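PDB 3MI6: alpha-galactosidase from Lactobacillus brevis, which probably hydrolyses terminal, non-reducing alpha-D-galactose residues from alpha-galactosides such as galactose oligosaccharides, galactomannans and galactolipids. Local coordinates for residues 179-184 / 291-296; 229-234 / 256-261. All coordinates share one frame; numbering follows the deposited sequence.

Interaction 1: 179-184 / 291-296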
loop_
_atom_site.group_PDB
_atom_site.type_symbol
_atom_site.label_atom_id
_atom_site.label_comp_id
_atom_site.label_asym_id
_atom_site.label_seq_id
_atom_site.Cartn_x
_atom_site.Cartn_y
_atom_site.Cartn_z
ATOM N N ALA D 179 -14.860 24.810 24.447
ATOM C CA ALA D 179 -13.722 25.671 24.737
ATOM C C ALA D 179 -12.420 24.932 24.468
ATOM O O ALA D 179 -11.691 24.596 25.401
ATOM C CB ALA D 179 -13.767 26.126 26.164
ATOM N N LEU D 180 -12.127 24.675 23.192
ATOM C CA LEU D 180 -10.881 23.998 22.842
ATOM C C LEU D 180 -9.668 24.823 23.245
ATOM O O LEU D 180 -9.778 26.015 23.500
ATOM C CB LEU D 180 -10.824 23.672 21.358
ATOM C CG LEU D 180 -11.402 22.338 20.868
ATOM C CD1 LEU D 180 -11.867 21.476 22.002
ATOM C CD2 LEU D 180 -12.512 22.550 19.841
ATOM N N SER D 181 -8.509 24.179 23.298
ATOM C CA SER D 181 -7.297 24.842 23.743
ATOM C C SER D 181 -6.455 25.356 22.604
ATOM O O SER D 181 -5.688 26.294 22.781
ATOM C CB SER D 181 -6.454 23.899 24.577
ATOM O OG SER D 181 -7.174 23.532 25.725
ATOM N N SER D 182 -6.577 24.733 21.442
ATOM C CA SER D 182 -5.764 25.113 20.305
ATOM C C SER D 182 -6.436 24.726 19.008
ATOM O O SER D 182 -7.024 23.645 18.896
ATOM C CB SER D 182 -4.400 24.438 20.377
ATOM O OG SER D 182 -3.741 24.536 19.124
ATOM N N GLN D 183 -6.359 25.621 18.030
ATOM C CA GLN D 183 -6.779 25.300 16.681
ATOM C C GLN D 183 -5.616 25.580 15.774
ATOM O O GLN D 183 -4.924 26.577 15.955
ATOM C CB GLN D 183 -7.954 26.162 16.266
ATOM C CG GLN D 183 -8.182 26.184 14.791
ATOM C CD GLN D 183 -9.489 26.844 14.459
ATOM O OE1 GLN D 183 -10.447 26.719 15.209
ATOM N NE2 GLN D 183 -9.547 27.543 13.329
ATOM N N LEU D 184 -5.377 24.689 14.817
ATOM C CA LEU D 184 -4.363 24.916 13.794
ATOM C C LEU D 184 -4.921 24.590 12.434
ATOM O O LEU D 184 -5.318 23.459 12.174
ATOM C CB LEU D 184 -3.096 24.092 14.034
ATOM C CG LEU D 184 -2.126 24.206 12.843
ATOM C CD1 LEU D 184 -1.774 25.690 12.546
ATOM C CD2 LEU D 184 -0.851 23.336 12.972
ATOM N N PHE D 291 -12.914 31.784 32.438
ATOM C CA PHE D 291 -12.628 30.378 32.185
ATOM C C PHE D 291 -11.297 30.194 31.457
ATOM O O PHE D 291 -11.107 30.725 30.359
ATOM C CB PHE D 291 -13.768 29.704 31.409
ATOM C CG PHE D 291 -13.492 28.272 31.081
ATOM C CD1 PHE D 291 -13.669 27.291 32.036
ATOM C CD2 PHE D 291 -13.021 27.912 29.832
ATOM C CE1 PHE D 291 -13.390 25.977 31.756
ATOM C CE2 PHE D 291 -12.743 26.598 29.543
ATOM C CZ PHE D 291 -12.932 25.628 30.507
ATOM N N GLN D 292 -10.383 29.450 32.081
ATOM C CA GLN D 292 -9.058 29.141 31.502
ATOM C C GLN D 292 -9.016 27.719 30.883
ATOM O O GLN D 292 -9.323 26.739 31.574
ATOM C CB GLN D 292 -7.983 29.275 32.599
ATOM C CG GLN D 292 -6.561 28.900 32.204
ATOM C CD GLN D 292 -6.001 29.795 31.102
ATOM O OE1 GLN D 292 -5.779 30.994 31.301
ATOM N NE2 GLN D 292 -5.760 29.206 29.934
ATOM N N THR D 293 -8.649 27.590 29.605
ATOM C CA THR D 293 -8.447 26.239 29.051
ATOM C C THR D 293 -7.121 25.644 29.519
ATOM O O THR D 293 -6.196 26.382 29.871
ATOM C CB THR D 293 -8.459 26.181 27.517
ATOM O OG1 THR D 293 -7.226 26.693 27.012
ATOM C CG2 THR D 293 -9.614 26.959 26.939
ATOM N N PRO D 294 -7.023 24.298 29.536
ATOM C CA PRO D 294 -5.734 23.658 29.819
ATOM C C PRO D 294 -4.824 23.998 28.660
ATOM O O PRO D 294 -5.338 24.355 27.594
ATOM C CB PRO D 294 -6.062 22.166 29.793
ATOM C CG PRO D 294 -7.531 22.067 29.861
ATOM C CD PRO D 294 -8.081 23.312 29.256
ATOM N N GLU D 295 -3.512 23.894 28.841
ATOM C CA GLU D 295 -2.580 24.262 27.780
ATOM C C GLU D 295 -2.384 23.189 26.703
ATOM O O GLU D 295 -2.327 21.983 26.997
ATOM C CB GLU D 295 -1.237 24.665 28.384
ATOM C CG GLU D 295 -1.265 26.052 28.974
ATOM C CD GLU D 295 0.042 26.450 29.602
ATOM O OE1 GLU D 295 0.834 25.556 29.978
ATOM O OE2 GLU D 295 0.277 27.669 29.723
ATOM N N ALA D 296 -2.278 23.637 25.454
ATOM C CA ALA D 296 -1.899 22.762 24.346
ATOM C C ALA D 296 -0.418 22.939 24.052
ATOM O O ALA D 296 0.046 24.062 23.940
ATOM C CB ALA D 296 -2.728 23.092 23.112
#

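Interaction 2: 229-234 / 256-261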
loop_
_atom_site.group_PDB
_atom_site.type_symbol
_atom_site.label_atom_id
_atom_site.label_comp_id
_atom_site.label_asym_id
_atom_site.label_seq_id
_atom_site.Cartn_x
_atom_site.Cartn_y
_atom_site.Cartn_z
ATOM N N GLN D 229 -7.103 5.902 24.437
ATOM C CA GLN D 229 -6.521 6.889 23.521
ATOM C C GLN D 229 -5.716 7.892 24.323
ATOM O O GLN D 229 -6.200 8.401 25.322
ATOM C CB GLN D 229 -7.608 7.656 22.763
ATOM C CG GLN D 229 -8.651 6.794 22.062
ATOM C CD GLN D 229 -8.140 6.138 20.789
ATOM O OE1 GLN D 229 -6.983 6.323 20.390
ATOM N NE2 GLN D 229 -9.017 5.375 20.128
ATOM N N ASN D 230 -4.492 8.178 23.892
ATOM C CA ASN D 230 -3.677 9.200 24.541
ATOM C C ASN D 230 -3.816 10.547 23.856
ATOM O O ASN D 230 -4.021 10.600 22.642
ATOM C CB ASN D 230 -2.203 8.806 24.532
ATOM C CG ASN D 230 -1.389 9.664 25.450
ATOM O OD1 ASN D 230 -1.194 9.325 26.612
ATOM N ND2 ASN D 230 -0.949 10.809 24.957
ATOM N N PRO D 231 -3.690 11.642 24.629
ATOM C CA PRO D 231 -3.826 13.008 24.100
ATOM C C PRO D 231 -2.755 13.392 23.084
ATOM O O PRO D 231 -2.964 14.340 22.338
ATOM C CB PRO D 231 -3.684 13.885 25.349
ATOM C CG PRO D 231 -4.095 13.006 26.478
ATOM C CD PRO D 231 -3.626 11.631 26.102
ATOM N N PHE D 232 -1.632 12.685 23.055
ATOM C CA PHE D 232 -0.557 13.016 22.113
ATOM C C PHE D 232 -0.724 12.437 20.702
ATOM O O PHE D 232 -1.009 11.254 20.529
ATOM C CB PHE D 232 0.794 12.566 22.650
ATOM C CG PHE D 232 1.889 12.729 21.668
ATOM C CD1 PHE D 232 2.342 13.999 21.333
ATOM C CD2 PHE D 232 2.444 11.627 21.041
ATOM C CE1 PHE D 232 3.355 14.167 20.394
ATOM C CE2 PHE D 232 3.466 11.777 20.108
ATOM C CZ PHE D 232 3.926 13.050 19.780
HETATM N N MSE D 233 -0.506 13.258 19.688
HETATM C CA MSE D 233 -0.657 12.787 18.315
HETATM C C MSE D 233 0.321 13.506 17.420
HETATM O O MSE D 233 0.904 14.509 17.829
HETATM C CB MSE D 233 -2.065 13.066 17.820
HETATM C CG MSE D 233 -2.395 14.535 17.782
HETATM SE SE MSE D 233 -4.122 14.923 16.971
HETATM C CE MSE D 233 -3.574 15.132 15.122
HETATM N N MSE D 234 0.487 13.007 16.195
HETATM C CA MSE D 234 1.385 13.635 15.233
HETATM C C MSE D 234 0.735 13.745 13.876
HETATM O O MSE D 234 -0.147 12.942 13.538
HETATM C CB MSE D 234 2.682 12.855 15.121
HETATM C CG MSE D 234 3.422 12.771 16.432
HETATM SE SE MSE D 234 5.157 11.882 16.346
HETATM C CE MSE D 234 4.517 10.096 15.892
ATOM N N GLY D 256 -8.236 14.864 31.994
ATOM C CA GLY D 256 -9.635 14.494 31.971
ATOM C C GLY D 256 -10.075 14.266 30.547
ATOM O O GLY D 256 -9.275 13.827 29.717
ATOM N N ASN D 257 -11.339 14.563 30.255
ATOM C CA ASN D 257 -11.872 14.329 28.922
ATOM C C ASN D 257 -11.176 15.161 27.869
ATOM O O ASN D 257 -11.120 16.376 27.982
ATOM C CB ASN D 257 -13.350 14.631 28.907
ATOM C CG ASN D 257 -14.133 13.634 29.694
ATOM O OD1 ASN D 257 -13.615 12.590 30.059
ATOM N ND2 ASN D 257 -15.397 13.936 29.955
ATOM N N PHE D 258 -10.633 14.520 26.840
ATOM C CA PHE D 258 -10.003 15.294 25.777
ATOM C C PHE D 258 -10.540 14.984 24.382
ATOM O O PHE D 258 -11.176 13.952 24.162
ATOM C CB PHE D 258 -8.490 15.112 25.808
ATOM C CG PHE D 258 -8.030 13.817 25.233
ATOM C CD1 PHE D 258 -7.923 12.690 26.027
ATOM C CD2 PHE D 258 -7.697 13.717 23.902
ATOM C CE1 PHE D 258 -7.484 11.489 25.506
ATOM C CE2 PHE D 258 -7.259 12.520 23.382
ATOM C CZ PHE D 258 -7.153 11.402 24.194
ATOM N N LEU D 259 -10.274 15.897 23.450
ATOM C CA LEU D 259 -10.504 15.669 22.016
ATOM C C LEU D 259 -9.274 16.042 21.163
ATOM O O LEU D 259 -8.687 17.093 21.326
ATOM C CB LEU D 259 -11.741 16.438 21.535
ATOM C CG LEU D 259 -11.948 16.538 20.025
ATOM C CD1 LEU D 259 -12.532 15.259 19.502
ATOM C CD2 LEU D 259 -12.864 17.696 19.695
ATOM N N ASP D 260 -8.890 15.143 20.274
ATOM C CA ASP D 260 -7.859 15.390 19.273
ATOM C C ASP D 260 -8.528 15.180 17.945
ATOM O O ASP D 260 -8.861 14.057 17.592
ATOM C CB ASP D 260 -6.733 14.378 19.397
ATOM C CG ASP D 260 -5.712 14.766 20.430
ATOM O OD1 ASP D 260 -5.895 15.783 21.139
ATOM O OD2 ASP D 260 -4.705 14.042 20.534
ATOM N N ALA D 261 -8.742 16.254 17.207
ATOM C CA ALA D 261 -9.591 16.157 16.039
ATOM C C ALA D 261 -8.946 16.804 14.845
ATOM O O ALA D 261 -8.402 17.905 14.927
ATOM C CB ALA D 261 -10.960 16.753 16.311
#

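Interaction 1: 179-184 / 291-296
Ser181 sits across from Thr293 and Pro294, and its hydroxyl makes the polar link between 179-184 and 291-296. Ser181 OG donates to Pro294 O over 2.7 Å, with a C=O...donor angle of 141° and the donor tilted from the carbonyl plane. Thr293 OG1, one residue back along the chain, also donates to Pro294 O over 3.1 Å. The two hydroxyls approach from opposite faces of the carbonyl plane, so a buried acceptor in the loop between the two strand parts is gripped from both sides. With OG beside the backbone N of Ser181 (chi1 -62°), the hydroxyl is set toward the Thr293-Pro294 side. Thr293 OG1 is itself hydrogen-bonded by Ala164 N of strand 159-167, which ties the threonine to the neighbouring strand as well.

The methyl branch of Thr293 faces the other way, its CG2 lying 3.5 Å from Ala179 O and also against Leu180 O, two successive carbonyl oxygens just before the corner. At one end of the contact the Ala179 methyl meets the Phe291 ring obliquely, CB to CE2 being 3.6 Å; at the other, Ala296 CB packs methyl to methylene on Ser182 CB at 3.5 Å. Small side chains thus fill the interface beside the serine-threonine centre.

Strand 174-186 turns a corner at Ser181, where Ser181 and Ser182 both face Thr274 in a classic beta bulge, and strand 290-301 is interrupted near the same level. The bulge and the interruption meet where two antiparallel sheets are laid together, the buried sheet-on-sheet packing of the beta-sandwich domain that precedes the catalytic barrel in glycosyl hydrolase family 36.

Interaction 2: 229-234 / 256-261
The Phe258 ring carries Pro231 on one face and the backbone of Gln229 at its edge. Pro231 CA stands over that face in a CH-pi contact, 3.8 Å from the ring centroid and 23° off the normal, displaced toward the rim. The two side chains cross at about a right angle, and Pro231 CG touches Phe258 CE1 at 3.8 Å. At the edge, Gln229 O lies near the ring plane, 3.3 Å from Phe258 CZ. Phe258 CG falls between its backbone N and carbonyl carbon (chi1 77°), a turn that swings the ring toward the Gln229-Pro231 bend.

Two residues along the strand, Asp260 points the same way. Asp260 OD2 is modelled 2.5 Å from Pro231 O, a close approach that is doubtful at this resolution. Selenomethionine Met233 runs past the aspartate in the opposite direction, its SE 3.6 Å from Asp260 CB and its CG 3.6 Å from Asp260 OD2, so apolar atoms flank the carboxyl group.

Gln229 turns its amide away toward Ser197, where OE1 is hydrogen-bonded to OG, and it also packs on Gly214 of the second subunit. Phe258 lies about 12 Å, side chain to side chain, from Met480, a predicted substrate-binding residue. The contact joins the bend leading into strand 233-236 of one antiparallel sheet to the start of strand 258-264 of another, a buried sheet-to-sheet seam of the beta-sandwich domain.

Both contacts are buried and join the same two antiparallel sheets of the N-terminal domain, with centres about 12 Å apart, nearest atoms about 5 Å apart and no direct touch. Along the chain, interaction 2 is nested inside the loop closed by interaction 1. Their chemistry differs: 179-184 with 291-296 meet through small side chains and a backbone carbonyl that accepts two hydrogen bonds, whereas 229-234 with 256-261 bring together a phenylalanine ring, a proline, a selenomethionine and an aspartate, with no clear hydrogen bond between them. Interaction 2 lies nearer the centre of the chain and reaches a second subunit through Gln229; no other chain of the assembly touches interaction 1, which lies away from the predicted sites.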